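Local coordinates for putative lipoprotein (Clostridium difficile, PDB 4EXR) that is of unknown function but carries two PepSY (peptidase propeptide and YPEB) repeats and, as a putative lipoprotein, is probably tethered to the cell membrane, at residues A[34-39]-A[82-87]; A[52-57]-A[63-68]; A[132-137]-A[143-148]. All blocks are in the same frame, centred on the assembly; numbering follows the deposited sequence.

Contact 1 (A[34-39]-A[82-87]); sequences YTDAIN and NTKDVL
Asp36 and Lys84 form a single salt bridge between the first turn of helix 34-44 and the turn that leads into strand 86-93. OD2 of Asp36 lies 3.5 Å from NZ of Lys84, a long separation for such a pair, and no hydrogen bond joins the two segments. Only 56 Å² is buried, so the link is a peripheral electrostatic one at the surface. The aspartate points from the helix toward the turn, whereas the lysine chain bends at its last two torsions (chi3 -69°, chi4 -76°) to bring its ammonium group round to the carboxylate.

Hydrogen bonds within the turn shape the lysine's side of the contact. Thr83 OG1 accepts from the backbone N of Asp85 at 3.3 Å, which makes an ST turn, and the same hydroxyl donates to Asp85 OD2 at 2.7 Å, reaching the carboxylate from above its plane. Lys84 sits between these two residues with a positive phi of 74°.

From the helix, Ala37 packs on Tyr64 of strand 61-69 and on Ile79 of strand 73-80; Leu87, near the start of strand 86-93, makes backbone hydrogen bonds with Lys78 and with the second subunit.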
loop_
_atom_site.group_PDB
_atom_site.type_symbol
_atom_site.label_atom_id
_atom_site.label_comp_id
_atom_site.label_asym_id
_atom_site.label_seq_id
_atom_site.Cartn_x
_atom_site.Cartn_y
_atom_site.Cartn_z
ATOM N N TYR A 34 13.606 -7.215 16.959
ATOM C CA TYR A 34 12.181 -7.112 16.640
ATOM C C TYR A 34 11.483 -6.057 17.492
ATOM O O TYR A 34 10.517 -5.439 17.054
ATOM C CB TYR A 34 11.490 -8.473 16.748
ATOM C CG TYR A 34 11.048 -8.822 18.149
ATOM C CD1 TYR A 34 11.944 -9.334 19.078
ATOM C CD2 TYR A 34 9.727 -8.622 18.545
ATOM C CE1 TYR A 34 11.536 -9.649 20.366
ATOM C CE2 TYR A 34 9.311 -8.924 19.821
ATOM C CZ TYR A 34 10.211 -9.434 20.726
ATOM O OH TYR A 34 9.778 -9.731 21.994
ATOM N N THR A 35 12.001 -5.829 18.696
ATOM C CA THR A 35 11.431 -4.826 19.597
ATOM C C THR A 35 11.596 -3.402 19.076
ATOM O O THR A 35 10.746 -2.546 19.323
ATOM C CB THR A 35 12.025 -4.934 21.022
ATOM O OG1 THR A 35 13.454 -4.970 20.947
ATOM C CG2 THR A 35 11.544 -6.207 21.700
ATOM N N ASP A 36 12.697 -3.138 18.373
ATOM C CA ASP A 36 12.890 -1.841 17.721
ATOM C C ASP A 36 11.894 -1.616 16.587
ATOM O O ASP A 36 11.412 -0.501 16.399
ATOM C CB ASP A 36 14.321 -1.693 17.180
ATOM C CG ASP A 36 15.305 -1.224 18.239
ATOM O OD1 ASP A 36 14.876 -0.942 19.379
ATOM O OD2 ASP A 36 16.514 -1.127 17.921
ATOM N N ALA A 37 11.588 -2.670 15.832
ATOM C CA ALA A 37 10.578 -2.575 14.773
ATOM C C ALA A 37 9.200 -2.257 15.381
ATOM O O ALA A 37 8.466 -1.403 14.886
ATOM C CB ALA A 37 10.516 -3.878 13.988
ATOM N N ILE A 38 8.857 -2.966 16.448
ATOM C CA ILE A 38 7.636 -2.675 17.209
ATOM C C ILE A 38 7.604 -1.215 17.673
ATOM O O ILE A 38 6.587 -0.531 17.522
ATOM C CB ILE A 38 7.511 -3.611 18.429
ATOM C CG1 ILE A 38 7.235 -5.051 17.969
ATOM C CG2 ILE A 38 6.411 -3.102 19.415
ATOM C CD1 ILE A 38 7.268 -6.079 19.103
ATOM N N ASN A 39 8.721 -0.732 18.218
ATOM C CA ASN A 39 8.782 0.646 18.718
ATOM C C ASN A 39 8.666 1.712 17.633
ATOM O O ASN A 39 8.047 2.750 17.851
ATOM C CB ASN A 39 10.047 0.875 19.566
ATOM C CG ASN A 39 10.019 0.093 20.879
ATOM O OD1 ASN A 39 8.953 -0.275 21.374
ATOM N ND2 ASN A 39 11.191 -0.178 21.432
ATOM N N ASN A 82 18.192 -4.758 9.115
ATOM C CA ASN A 82 19.593 -4.422 9.358
ATOM C C ASN A 82 19.866 -2.922 9.349
ATOM O O ASN A 82 20.684 -2.432 10.125
ATOM C CB ASN A 82 20.509 -5.163 8.378
ATOM C CG ASN A 82 20.593 -6.641 8.693
ATOM O OD1 ASN A 82 21.082 -7.026 9.757
ATOM N ND2 ASN A 82 20.103 -7.477 7.783
ATOM N N THR A 83 19.161 -2.193 8.491
ATOM C CA THR A 83 19.442 -0.770 8.318
ATOM C C THR A 83 18.418 0.127 8.988
ATOM O O THR A 83 18.665 1.320 9.170
ATOM C CB THR A 83 19.528 -0.390 6.832
ATOM O OG1 THR A 83 18.226 -0.461 6.244
ATOM C CG2 THR A 83 20.479 -1.336 6.089
ATOM N N LYS A 84 17.266 -0.448 9.336
ATOM C CA LYS A 84 16.178 0.286 9.974
ATOM C C LYS A 84 15.433 1.218 9.004
ATOM O O LYS A 84 14.535 1.954 9.419
ATOM C CB LYS A 84 16.681 1.050 11.208
ATOM C CG LYS A 84 15.712 1.134 12.364
ATOM C CD LYS A 84 16.115 2.239 13.339
ATOM C CE LYS A 84 17.395 1.905 14.082
ATOM N NZ LYS A 84 17.172 0.900 15.160
ATOM N N ASP A 85 15.796 1.181 7.720
ATOM C CA ASP A 85 15.087 1.963 6.697
ATOM C C ASP A 85 13.621 1.538 6.610
ATOM O O ASP A 85 13.326 0.346 6.582
ATOM C CB ASP A 85 15.687 1.725 5.319
ATOM C CG ASP A 85 17.094 2.271 5.185
ATOM O OD1 ASP A 85 17.377 3.350 5.757
ATOM O OD2 ASP A 85 17.916 1.610 4.506
ATOM N N VAL A 86 12.717 2.510 6.530
ATOM C CA VAL A 86 11.298 2.235 6.310
ATOM C C VAL A 86 11.082 1.999 4.817
ATOM O O VAL A 86 11.276 2.894 4.014
ATOM C CB VAL A 86 10.423 3.408 6.793
ATOM C CG1 VAL A 86 8.922 3.149 6.492
ATOM C CG2 VAL A 86 10.633 3.636 8.281
ATOM N N LEU A 87 10.715 0.779 4.444
ATOM C CA LEU A 87 10.554 0.423 3.035
ATOM C C LEU A 87 9.110 0.626 2.560
ATOM O O LEU A 87 8.842 0.814 1.376
ATOM C CB LEU A 87 10.924 -1.036 2.846
ATOM C CG LEU A 87 12.351 -1.330 3.323
ATOM C CD1 LEU A 87 12.663 -2.801 3.166
ATOM C CD2 LEU A 87 13.347 -0.453 2.564
#

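Contact 2 (A[52-57]-A[63-68]); sequences DLSLER and VYTVEG. With NA (sodium ion), chain B.
Asp52 and Glu67 open a ladder of antiparallel pairs that continues through Ser54 with Thr65 to Glu56 with Val63. Each of these three pairs closes two backbone hydrogen bonds, and the strand axes run 4.7 Å apart at 165°. In the non-hydrogen-bonded pairs between them, Leu53 and Val66 lie side by side, with CD1 of Leu53 3.6 Å from CG2 of Val66. Leu55 crosses Tyr64 obliquely: its CD1 rests over one ring face, 4.1 Å from the centroid and 15° off the normal, in a CH-pi contact. With CG anti to the backbone N (chi1 176°), the leucine leans over its partner strand toward that ring.

On the face that carries Asp52, Ser54, Glu56, Thr65 and Glu67, waters bridge the strands. One water donates to Thr65 O and, at 2.8 Å, to Glu67 OE2; another donates to Ser54 OG and Val63 O and lies 2.6 Å from Thr65 OG1. Asp52 OD2 and Glu67 OE2 are 4.3 Å apart, a like-charge proximity that the cation beside Asp52 probably eases. That cation is sodium, bound by Asp52 OD1 at 2.4 Å and by two waters, with Val51 and Asp137 completing the site; one of the waters also donates to Asp52 OD2.

Farther out, Tyr64 OH is hydrogen-bonded to Val32 O, which fixes the far end of the ring. This hairpin lies between strands 73-80 and 130-139, and helix 34-44 covers its apolar face through Tyr34, Ala37 and Phe41.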
loop_
_atom_site.group_PDB
_atom_site.type_symbol
_atom_site.label_atom_id
_atom_site.label_comp_id
_atom_site.label_asym_id
_atom_site.label_seq_id
_atom_site.Cartn_x
_atom_site.Cartn_y
_atom_site.Cartn_z
ATOM N N ASP A 52 -0.173 -8.116 13.661
ATOM C CA ASP A 52 0.704 -9.086 12.997
ATOM C C ASP A 52 2.119 -8.535 12.973
ATOM O O ASP A 52 2.319 -7.323 12.825
ATOM C CB ASP A 52 0.266 -9.381 11.544
ATOM C CG ASP A 52 -1.080 -10.106 11.452
ATOM O OD1 ASP A 52 -1.164 -11.300 11.848
ATOM O OD2 ASP A 52 -2.048 -9.487 10.947
ATOM N N LEU A 53 3.097 -9.429 13.112
ATOM C CA LEU A 53 4.502 -9.057 13.007
ATOM C C LEU A 53 5.218 -10.231 12.370
ATOM O O LEU A 53 4.951 -11.383 12.707
ATOM C CB LEU A 53 5.086 -8.788 14.396
ATOM C CG LEU A 53 6.598 -8.535 14.462
ATOM C CD1 LEU A 53 6.969 -7.274 13.729
ATOM C CD2 LEU A 53 7.059 -8.453 15.903
ATOM N N SER A 54 6.105 -9.959 11.428
ATOM C CA SER A 54 6.850 -11.052 10.806
ATOM C C SER A 54 8.221 -10.587 10.343
ATOM O O SER A 54 8.468 -9.399 10.199
ATOM C CB SER A 54 6.079 -11.651 9.632
ATOM O OG SER A 54 6.014 -10.737 8.556
ATOM N N LEU A 55 9.104 -11.554 10.130
ATOM C CA LEU A 55 10.409 -11.301 9.557
ATOM C C LEU A 55 10.589 -12.294 8.421
ATOM O O LEU A 55 10.405 -13.498 8.602
ATOM C CB LEU A 55 11.500 -11.500 10.608
ATOM C CG LEU A 55 12.949 -11.349 10.099
ATOM C CD1 LEU A 55 13.190 -9.972 9.478
ATOM C CD2 LEU A 55 13.909 -11.607 11.240
ATOM N N GLU A 56 10.931 -11.788 7.245
ATOM C CA GLU A 56 11.182 -12.656 6.106
ATOM C C GLU A 56 12.256 -12.052 5.218
ATOM O O GLU A 56 12.593 -10.875 5.341
ATOM C CB GLU A 56 9.905 -12.853 5.294
ATOM C CG GLU A 56 9.433 -11.593 4.602
ATOM C CD GLU A 56 7.968 -11.657 4.207
ATOM O OE1 GLU A 56 7.381 -12.759 4.273
ATOM O OE2 GLU A 56 7.404 -10.604 3.841
ATOM N N ARG A 57 12.800 -12.879 4.330
ATOM C CA ARG A 57 13.769 -12.434 3.340
ATOM C C ARG A 57 13.024 -11.852 2.146
ATOM O O ARG A 57 12.025 -12.413 1.697
ATOM C CB ARG A 57 14.633 -13.619 2.894
ATOM C CG ARG A 57 15.760 -13.282 1.913
ATOM C CD ARG A 57 16.655 -14.504 1.681
ATOM N NE ARG A 57 17.822 -14.216 0.845
ATOM C CZ ARG A 57 17.934 -14.568 -0.434
ATOM N NH1 ARG A 57 16.948 -15.220 -1.036
ATOM N NH2 ARG A 57 19.035 -14.268 -1.112
ATOM N N VAL A 63 13.411 -8.229 6.179
ATOM C CA VAL A 63 12.410 -7.195 6.348
ATOM C C VAL A 63 11.402 -7.596 7.419
ATOM O O VAL A 63 10.824 -8.679 7.355
ATOM C CB VAL A 63 11.670 -6.941 4.998
ATOM C CG1 VAL A 63 10.544 -5.925 5.156
ATOM C CG2 VAL A 63 12.666 -6.487 3.915
ATOM N N TYR A 64 11.221 -6.719 8.404
ATOM C CA TYR A 64 10.124 -6.825 9.355
ATOM C C TYR A 64 8.890 -6.220 8.733
ATOM O O TYR A 64 8.952 -5.128 8.164
ATOM C CB TYR A 64 10.421 -6.020 10.624
ATOM C CG TYR A 64 11.496 -6.589 11.519
ATOM C CD1 TYR A 64 11.273 -7.749 12.268
ATOM C CD2 TYR A 64 12.721 -5.940 11.655
ATOM C CE1 TYR A 64 12.269 -8.262 13.101
ATOM C CE2 TYR A 64 13.712 -6.437 12.485
ATOM C CZ TYR A 64 13.488 -7.589 13.201
ATOM O OH TYR A 64 14.490 -8.063 14.021
ATOM N N THR A 65 7.763 -6.919 8.846
ATOM C CA THR A 65 6.483 -6.317 8.479
ATOM C C THR A 65 5.688 -6.220 9.767
ATOM O O THR A 65 5.533 -7.218 10.458
ATOM C CB THR A 65 5.732 -7.171 7.433
ATOM O OG1 THR A 65 6.550 -7.302 6.264
ATOM C CG2 THR A 65 4.369 -6.535 7.042
ATOM N N VAL A 66 5.241 -5.010 10.105
ATOM C CA VAL A 66 4.466 -4.778 11.317
ATOM C C VAL A 66 3.113 -4.248 10.872
ATOM O O VAL A 66 3.043 -3.279 10.113
ATOM C CB VAL A 66 5.119 -3.722 12.229
ATOM C CG1 VAL A 66 4.416 -3.696 13.599
ATOM C CG2 VAL A 66 6.618 -3.991 12.395
ATOM N N GLU A 67 2.041 -4.888 11.329
ATOM C CA GLU A 67 0.698 -4.457 10.943
ATOM C C GLU A 67 -0.120 -4.196 12.183
ATOM O O GLU A 67 -0.024 -4.929 13.160
ATOM C CB GLU A 67 0.026 -5.512 10.073
ATOM C CG GLU A 67 0.857 -5.827 8.810
ATOM C CD GLU A 67 0.343 -7.020 8.011
ATOM O OE1 GLU A 67 -0.630 -6.859 7.240
ATOM O OE2 GLU A 67 0.934 -8.114 8.146
ATOM N N GLY A 68 -0.917 -3.134 12.147
ATOM C CA GLY A 68 -1.744 -2.804 13.289
ATOM C C GLY A 68 -3.001 -2.097 12.841
ATOM O O GLY A 68 -3.165 -1.799 11.657
HETATM NA NA NA B . -2.816 -11.549 13.503
HETATM O O HOH W 1 -4.298 -10.373 12.081
HETATM O O HOH W 2 3.194 -9.268 9.415
HETATM O O HOH W 3 8.220 -9.302 6.649
HETATM O O HOH W 4 -4.040 -11.610 15.503
#

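Contact 3 (A[132-137]-A[143-148]); sequences KEWSLD and TFYKIR. With NA (sodium ion), chain B.
Strands 132-137 and 143-148 run antiparallel with their axes 4.6 Å apart, and six backbone hydrogen bonds join them, from Lys132 N to Arg148 O at one end to the reciprocal Asp137 and Phe144 pair at the other. On the apolar face, Leu136 and Tyr145 lie side by side and point the same way. CD2 of Leu136 sits over the ring centre, 3.5 Å from the centroid and 5° off the normal, a nearly axial CH-pi contact. Tyr145 also turns its edge toward the face of Trp134 in an offset edge-to-face pair, with the centroids of the Trp134 six-membered ring and the Tyr145 ring 5.6 Å apart and their planes at 72°. The indole reaches this place because CG of Trp134 lies between the backbone N and the carbonyl carbon (chi1 66°). CB of Trp134 packs on CD1 of Ile147 at 3.5 Å.

This hairpin lies within the second PepSY sequence region, and helix 116-126 packs on the same face through Pro116, Ala119 and Ala123. Tyr145 OH reaches beyond the hairpin to Met114 O, and backbone hydrogen bonds from Trp134 and Leu136 continue the sheet into strand 49-58.

On the other face, Asp137 OD1 binds sodium at 2.3 Å. CB of the same residue lies 3.8 Å from CE1 of Phe144, and its carbonyl O stands over one face of that ring. Ser135 OG is 2.9 Å from a water that donates to Lys146 O at 2.7 Å and more weakly to Glu133 OE2. Arg148 leads away from the hairpin to a salt bridge between its NE and Asp157 OD1.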
loop_
_atom_site.group_PDB
_atom_site.type_symbol
_atom_site.label_atom_id
_atom_site.label_comp_id
_atom_site.label_asym_id
_atom_site.label_seq_id
_atom_site.Cartn_x
_atom_site.Cartn_y
_atom_site.Cartn_z
ATOM N N LYS A 132 12.893 -20.250 7.439
ATOM C CA LYS A 132 12.779 -19.286 6.351
ATOM C C LYS A 132 12.072 -18.002 6.771
ATOM O O LYS A 132 12.347 -16.938 6.228
ATOM C CB LYS A 132 11.992 -19.891 5.187
ATOM C CG LYS A 132 12.625 -21.126 4.570
ATOM C CD LYS A 132 13.886 -20.777 3.800
ATOM C CE LYS A 132 14.485 -22.017 3.151
ATOM N NZ LYS A 132 15.628 -21.670 2.268
ATOM N N GLU A 133 11.139 -18.125 7.712
ATOM C CA GLU A 133 10.334 -16.992 8.150
ATOM C C GLU A 133 9.827 -17.244 9.557
ATOM O O GLU A 133 9.720 -18.390 9.995
ATOM C CB GLU A 133 9.139 -16.777 7.204
ATOM C CG GLU A 133 8.309 -15.523 7.512
ATOM C CD GLU A 133 6.877 -15.607 7.018
ATOM O OE1 GLU A 133 6.666 -16.126 5.904
ATOM O OE2 GLU A 133 5.962 -15.160 7.749
ATOM N N TRP A 134 9.535 -16.162 10.278
ATOM C CA TRP A 134 8.786 -16.295 11.516
ATOM C C TRP A 134 7.763 -15.176 11.579
ATOM O O TRP A 134 7.938 -14.120 10.971
ATOM C CB TRP A 134 9.666 -16.352 12.773
ATOM C CG TRP A 134 10.457 -15.119 13.120
ATOM C CD1 TRP A 134 11.814 -14.938 12.957
ATOM C CD2 TRP A 134 9.963 -13.912 13.724
ATOM N NE1 TRP A 134 12.176 -13.697 13.418
ATOM C CE2 TRP A 134 11.067 -13.049 13.888
ATOM C CE3 TRP A 134 8.695 -13.479 14.140
ATOM C CZ2 TRP A 134 10.938 -11.781 14.437
ATOM C CZ3 TRP A 134 8.577 -12.220 14.693
ATOM C CH2 TRP A 134 9.689 -11.384 14.833
ATOM N N SER A 135 6.672 -15.441 12.281
ATOM C CA SER A 135 5.680 -14.418 12.536
ATOM C C SER A 135 5.104 -14.593 13.935
ATOM O O SER A 135 5.304 -15.622 14.586
ATOM C CB SER A 135 4.586 -14.424 11.464
ATOM O OG SER A 135 4.005 -15.701 11.307
ATOM N N LEU A 136 4.431 -13.556 14.401
ATOM C CA LEU A 136 3.690 -13.611 15.638
ATOM C C LEU A 136 2.246 -13.389 15.238
ATOM O O LEU A 136 1.951 -12.493 14.450
ATOM C CB LEU A 136 4.159 -12.512 16.583
ATOM C CG LEU A 136 5.425 -12.877 17.353
ATOM C CD1 LEU A 136 6.148 -11.619 17.808
ATOM C CD2 LEU A 136 5.056 -13.769 18.543
ATOM N N ASP A 137 1.357 -14.219 15.774
ATOM C CA ASP A 137 -0.056 -14.174 15.430
ATOM C C ASP A 137 -0.847 -14.585 16.669
ATOM O O ASP A 137 -0.271 -15.081 17.642
ATOM C CB ASP A 137 -0.336 -15.132 14.269
ATOM C CG ASP A 137 -1.662 -14.833 13.549
ATOM O OD1 ASP A 137 -2.318 -13.803 13.843
ATOM O OD2 ASP A 137 -2.044 -15.634 12.670
ATOM N N THR A 143 -1.264 -15.949 21.846
ATOM C CA THR A 143 -0.296 -15.348 20.927
ATOM C C THR A 143 0.859 -16.323 20.770
ATOM O O THR A 143 1.483 -16.742 21.749
ATOM C CB THR A 143 0.199 -13.975 21.431
ATOM O OG1 THR A 143 -0.916 -13.080 21.502
ATOM C CG2 THR A 143 1.272 -13.384 20.492
ATOM N N PHE A 144 1.131 -16.704 19.529
ATOM C CA PHE A 144 2.155 -17.693 19.274
ATOM C C PHE A 144 3.132 -17.212 18.206
ATOM O O PHE A 144 2.792 -16.383 17.356
ATOM C CB PHE A 144 1.511 -19.022 18.848
ATOM C CG PHE A 144 0.549 -18.884 17.698
ATOM C CD1 PHE A 144 1.002 -18.917 16.388
ATOM C CD2 PHE A 144 -0.808 -18.712 17.927
ATOM C CE1 PHE A 144 0.120 -18.768 15.331
ATOM C CE2 PHE A 144 -1.692 -18.571 16.876
ATOM C CZ PHE A 144 -1.229 -18.605 15.574
ATOM N N TYR A 145 4.356 -17.731 18.267
ATOM C CA TYR A 145 5.261 -17.619 17.137
ATOM C C TYR A 145 4.874 -18.707 16.149
ATOM O O TYR A 145 4.564 -19.831 16.540
ATOM C CB TYR A 145 6.711 -17.843 17.569
ATOM C CG TYR A 145 7.392 -16.643 18.199
ATOM C CD1 TYR A 145 7.961 -15.648 17.409
ATOM C CD2 TYR A 145 7.500 -16.529 19.581
ATOM C CE1 TYR A 145 8.597 -14.558 17.980
ATOM C CE2 TYR A 145 8.150 -15.445 20.165
ATOM C CZ TYR A 145 8.693 -14.470 19.356
ATOM O OH TYR A 145 9.321 -13.390 19.932
ATOM N N LYS A 146 4.875 -18.374 14.868
ATOM C CA LYS A 146 4.672 -19.366 13.828
ATOM C C LYS A 146 5.981 -19.418 13.049
ATOM O O LYS A 146 6.348 -18.449 12.389
ATOM C CB LYS A 146 3.539 -18.933 12.915
ATOM C CG LYS A 146 3.234 -19.889 11.765
ATOM C CD LYS A 146 2.196 -19.242 10.864
ATOM C CE LYS A 146 1.648 -20.195 9.830
ATOM N NZ LYS A 146 0.561 -19.543 9.039
ATOM N N ILE A 147 6.697 -20.531 13.162
ATOM C CA ILE A 147 8.010 -20.671 12.536
ATOM C C ILE A 147 7.899 -21.508 11.268
ATOM O O ILE A 147 7.402 -22.635 11.298
ATOM C CB ILE A 147 9.031 -21.335 13.501
ATOM C CG1 ILE A 147 8.997 -20.657 14.883
ATOM C CG2 ILE A 147 10.435 -21.350 12.880
ATOM C CD1 ILE A 147 9.320 -19.180 14.867
ATOM N N ARG A 148 8.357 -20.951 10.151
ATOM C CA ARG A 148 8.336 -21.668 8.884
ATOM C C ARG A 148 9.688 -22.365 8.665
ATOM O O ARG A 148 10.729 -21.714 8.653
ATOM C CB ARG A 148 8.031 -20.710 7.729
ATOM C CG ARG A 148 8.363 -21.268 6.352
ATOM C CD ARG A 148 7.460 -22.433 5.996
ATOM N NE ARG A 148 6.059 -22.023 5.927
ATOM C CZ ARG A 148 5.341 -21.976 4.808
ATOM N NH1 ARG A 148 5.883 -22.330 3.646
ATOM N NH2 ARG A 148 4.072 -21.587 4.856
HETATM NA NA NA B . -2.816 -11.549 13.503
HETATM O O HOH W 5 5.670 -17.649 9.883
HETATM O O HOH W 1 -4.298 -10.373 12.081
HETATM O O HOH W 4 -4.040 -11.610 15.503
#

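In the fold
All three contacts reach one antiparallel sheet, eight strands within this chain, in which strands 49-58 and 130-139 are neighbours. Along the chain, contact 1 opens first and closes after contact 2, both in the first PepSY region; contact 3 follows in the second. Centres lie about 10 Å apart for contacts 1 and 2 and for contacts 2 and 3, and about 17 Å for 1 and 3. Probable backbone hydrogen bonds, such as Leu53 O to Leu136 N at 2.8 Å, and a shared sodium ion tie contacts 2 and 3 together. Tyr34, at the start of helix 34-44, touches Tyr64, Trp134 and Tyr145 of both hairpins; the strand pairing makes the two regions share one sheet.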